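Local coordinates for protein putative alpha-N-acetylgalactosaminidase (Bacillus halodurans C-125, PDB 3CC1) that probably acts as a glycoside hydrolase that releases terminal alpha-linked N-acetylgalactosamine from glycoconjugates, at residues A[12-17]-A[336-341]; A[143-146]-A[152-155]. All coordinates share one frame; numbering follows the deposited sequence.

The two contacts illustrate how one chain uses long-range and short-range closures side by side. Contact 1 joins strand 14-17, near the start of the chain, to helix 335-343, which leads into the C-terminal antiparallel sheet. Contact 2 falls between these ends in the sequence and closes a short excursion after strand 140-141. Their centres lie 34 Å apart and their nearest atoms about 16 Å, without touching. Contact 1 is buried in the parallel-stranded body, consistent with a TIM barrel of the alpha-galactosidase type; contact 2 packs a loop against the middle strand of a small antiparallel sheet and reaches a neighbouring subunit. Gly336 lines a polyethylene glycol pocket but takes no part in the packing.

Contact 1 of 2, residues A[12-17]-A[336-341]; sequences PPMGWN and GILSIN
Met14 and Leu338 meet because both side chains leave the backbone with CG anti to the carbonyl carbon, Met14 then running on extended through chi2 (176°). The Met14 chain, modelled as selenomethionine, bends only at its last torsion, chi3 55°, and this kink swings the terminal methyl against the fork of the leucine. Met14 CE lies 3.7 Å from Leu338 CD2 and 4.0 Å from Leu338 CD1, touching both branches, and the two side chains pass at a slant. One turn further along the helix, Asn341 places CG anti to its own backbone N (chi1 179°), which sends the amide toward Pro12.

This second meeting is of a different kind. The proline ring and the amide lie alongside each other, pointing opposite ways, with Pro12 CB 3.8 Å from Asn341 OD1, while Pro12 CG comes within 3.5 Å of the backbone oxygen Asn341 O. No hydrogen bond joins the two segments, which meet by van der Waals packing, though Pro12 O is held by Gln342 NE2 just beyond. Asn341 ND2 donates to Ser313 O, holding the amide beside the proline, and OD1 is bonded to a residue adjoining one of the segments. Asn341 O, bonded to His312 ND1, fixes the helix backbone.

The contact packs helix 335-343 against the start of strand 14-17 and the residues leading into it. Strand 14-17 runs between strands 49-52 and 315-317, and Leu338 and Asn341 also pack on Leu315 of the latter. From another face of the helix, Ile337 reaches helix 298-310 and the loop holding Val400 and Trp401, so the helix bridges the parallel sheet and the C-terminal part of the chain.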
# COMPACT_ATOMS: atom_id res chain seq x y z
N PRO A 12 -14.99 25.26 -13.87
CA PRO A 12 -14.35 25.26 -12.53
C PRO A 12 -13.96 26.68 -12.12
O PRO A 12 -13.46 27.44 -12.94
CB PRO A 12 -13.12 24.39 -12.73
CG PRO A 12 -13.47 23.47 -13.89
CD PRO A 12 -14.48 24.20 -14.76
N PRO A 13 -14.22 27.05 -10.86
CA PRO A 13 -13.83 28.39 -10.39
C PRO A 13 -12.34 28.65 -10.54
O PRO A 13 -11.50 27.79 -10.26
CB PRO A 13 -14.24 28.37 -8.90
CG PRO A 13 -15.36 27.38 -8.83
CD PRO A 13 -14.99 26.31 -9.83
N MSE A 14 -12.05 29.86 -10.99
CA MSE A 14 -10.72 30.42 -11.05
C MSE A 14 -10.68 31.72 -10.25
O MSE A 14 -11.51 32.63 -10.45
CB MSE A 14 -10.32 30.70 -12.51
CG MSE A 14 -10.20 29.45 -13.39
SE MSE A 14 -9.84 29.88 -15.21
CE MSE A 14 -8.24 30.98 -14.99
N GLY A 15 -9.70 31.80 -9.36
CA GLY A 15 -9.58 32.96 -8.51
C GLY A 15 -8.40 32.94 -7.60
O GLY A 15 -7.42 32.28 -7.87
N TRP A 16 -8.50 33.75 -6.55
CA TRP A 16 -7.48 33.94 -5.54
C TRP A 16 -8.16 33.71 -4.19
O TRP A 16 -9.30 34.10 -3.98
CB TRP A 16 -6.90 35.36 -5.63
CG TRP A 16 -6.02 35.81 -4.47
CD1 TRP A 16 -4.68 35.63 -4.34
CD2 TRP A 16 -6.44 36.54 -3.29
NE1 TRP A 16 -4.25 36.12 -3.13
CE2 TRP A 16 -5.30 36.73 -2.49
CE3 TRP A 16 -7.68 37.00 -2.82
CZ2 TRP A 16 -5.34 37.41 -1.29
CZ3 TRP A 16 -7.71 37.71 -1.61
CH2 TRP A 16 -6.55 37.90 -0.87
N ASN A 17 -7.44 33.07 -3.30
CA ASN A 17 -7.89 32.82 -1.93
C ASN A 17 -6.79 33.29 -0.94
O ASN A 17 -5.62 33.05 -1.16
CB ASN A 17 -8.25 31.34 -1.80
CG ASN A 17 -8.67 30.93 -0.39
OD1 ASN A 17 -7.88 31.02 0.54
ND2 ASN A 17 -9.91 30.49 -0.25
N GLY A 336 -3.68 28.01 -23.45
CA GLY A 336 -3.75 26.59 -23.75
C GLY A 336 -4.00 25.72 -22.53
O GLY A 336 -4.86 24.86 -22.55
N ILE A 337 -3.26 25.98 -21.46
CA ILE A 337 -3.44 25.25 -20.18
C ILE A 337 -4.81 25.53 -19.55
O ILE A 337 -5.48 24.65 -19.06
CB ILE A 337 -2.29 25.63 -19.17
CG1 ILE A 337 -0.93 25.14 -19.70
CG2 ILE A 337 -2.58 25.14 -17.76
CD1 ILE A 337 -0.79 23.59 -19.99
N LEU A 338 -5.19 26.80 -19.52
CA LEU A 338 -6.44 27.20 -18.91
C LEU A 338 -7.59 26.61 -19.68
O LEU A 338 -8.61 26.23 -19.13
CB LEU A 338 -6.56 28.72 -18.88
CG LEU A 338 -5.54 29.48 -18.00
CD1 LEU A 338 -5.77 31.02 -18.11
CD2 LEU A 338 -5.57 28.93 -16.55
N SER A 339 -7.42 26.53 -20.99
CA SER A 339 -8.46 25.94 -21.80
C SER A 339 -8.68 24.43 -21.52
O SER A 339 -9.80 23.91 -21.60
CB SER A 339 -8.14 26.23 -23.25
OG SER A 339 -8.98 25.42 -24.03
N ILE A 340 -7.62 23.73 -21.14
CA ILE A 340 -7.77 22.32 -20.71
C ILE A 340 -8.67 22.29 -19.47
O ILE A 340 -9.66 21.54 -19.43
CB ILE A 340 -6.40 21.62 -20.45
CG1 ILE A 340 -5.60 21.59 -21.75
CG2 ILE A 340 -6.59 20.22 -19.89
CD1 ILE A 340 -4.14 21.31 -21.62
N ASN A 341 -8.33 23.10 -18.47
CA ASN A 341 -9.09 23.14 -17.19
C ASN A 341 -10.54 23.60 -17.39
O ASN A 341 -11.49 23.09 -16.75
CB ASN A 341 -8.39 24.09 -16.22
CG ASN A 341 -9.13 24.20 -14.88
OD1 ASN A 341 -9.92 25.13 -14.67
ND2 ASN A 341 -8.88 23.27 -13.99

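Contact 2 of 2, residues A[143-146]-A[152-155]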
# COMPACT_ATOMS: atom_id res chain seq x y z
N ASN A 143 -22.94 18.28 20.81
CA ASN A 143 -22.05 17.12 20.73
C ASN A 143 -21.43 16.99 19.34
O ASN A 143 -20.65 16.08 19.09
CB ASN A 143 -22.78 15.82 21.11
CG ASN A 143 -23.78 15.36 20.06
OD1 ASN A 143 -24.09 16.08 19.11
ND2 ASN A 143 -24.31 14.16 20.26
N SER A 144 -21.81 17.90 18.45
CA SER A 144 -21.22 17.98 17.10
C SER A 144 -20.22 19.14 17.08
O SER A 144 -20.59 20.30 17.08
CB SER A 144 -22.30 18.22 16.06
OG SER A 144 -21.74 18.30 14.76
N ILE A 145 -18.95 18.82 17.16
CA ILE A 145 -17.94 19.85 17.16
C ILE A 145 -16.95 19.59 16.03
O ILE A 145 -16.96 18.54 15.43
CB ILE A 145 -17.19 19.92 18.49
CG1 ILE A 145 -16.50 18.63 18.72
CG2 ILE A 145 -18.14 20.17 19.68
CD1 ILE A 145 -15.22 18.84 19.28
N CYS A 146 -16.09 20.56 15.78
CA CYS A 146 -15.07 20.43 14.77
C CYS A 146 -13.78 20.22 15.52
O CYS A 146 -13.47 21.00 16.41
CB CYS A 146 -14.98 21.69 13.92
SG CYS A 146 -13.54 21.66 12.81
N MSE A 152 -17.55 26.83 16.29
CA MSE A 152 -18.95 26.46 16.07
C MSE A 152 -19.39 25.19 16.82
O MSE A 152 -18.58 24.37 17.27
CB MSE A 152 -19.24 26.22 14.58
CG MSE A 152 -18.51 27.10 13.55
SE MSE A 152 -19.02 28.95 13.68
CE MSE A 152 -20.53 28.99 12.44
N TYR A 153 -20.70 25.05 16.94
CA TYR A 153 -21.36 23.76 17.16
C TYR A 153 -22.14 23.46 15.88
O TYR A 153 -22.50 24.36 15.12
CB TYR A 153 -22.36 23.81 18.31
CG TYR A 153 -21.73 23.93 19.69
CD1 TYR A 153 -20.86 22.97 20.16
CD2 TYR A 153 -22.05 24.99 20.53
CE1 TYR A 153 -20.32 23.07 21.44
CE2 TYR A 153 -21.52 25.10 21.80
CZ TYR A 153 -20.66 24.14 22.24
OH TYR A 153 -20.10 24.26 23.50
N GLY A 154 -22.35 22.18 15.63
CA GLY A 154 -23.31 21.75 14.65
C GLY A 154 -24.71 22.25 14.90
O GLY A 154 -25.13 22.47 16.03
N VAL A 155 -25.42 22.43 13.80
CA VAL A 155 -26.84 22.68 13.82
C VAL A 155 -27.54 21.32 13.65
O VAL A 155 -27.20 20.52 12.77
CB VAL A 155 -27.26 23.66 12.72
CG1 VAL A 155 -28.77 23.75 12.60
CG2 VAL A 155 -26.65 25.05 12.99
O HOH W 1 -16.07 23.10 17.08
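Ser144 and Gly154 carry the one direct hydrogen bond between the segments, a backbone pair from Gly154 N to Ser144 O, 3.0 Å long and nearly straight at the hydrogen (171°). The donor stands 30° out of the carbonyl plane. The same oxygen receives a second, softer contact from the CA-H of Tyr153, with Tyr153 CA 3.5 Å from Ser144 O, so two adjacent residues of the strand converge on one acceptor.

A water-mediated link continues the pairing where the backbones no longer bond directly. Water 1 accepts from Cys146 N at 2.9 Å and lies 2.8 Å from Met152 O, a geometry that fits a bond to this oxygen, although other acceptors compete for the water's protons; Met152 O also takes a bond from Arg120 NE.

Apolar and van der Waals packing fills in around these bonds. With CG2 anti to the carbonyl carbon, the methyl of Ile145 reaches the edge of the Tyr153 ring, near its plane, Ile145 CG2 being 3.9 Å from Tyr153 CD1. On Ser144 the hydroxyl is anti to the backbone N (chi1 180°); Ser144 OG comes within 3.8 Å of Gly154 CA, while Arg116 NH1 is its hydrogen-bonding partner. Ile145 further packs on Ile239 of the second subunit, which brings this loop into the subunit interface.

Strand 152-155 is the middle strand of a small antiparallel sheet, with backbone hydrogen bonds between Tyr153 and Ile118 and between Gly154 and His141. The loop after strand 140-141 folds back along it, helix 120-125 packs on Ile145 and Tyr153, and helix 162-175 covers Val155.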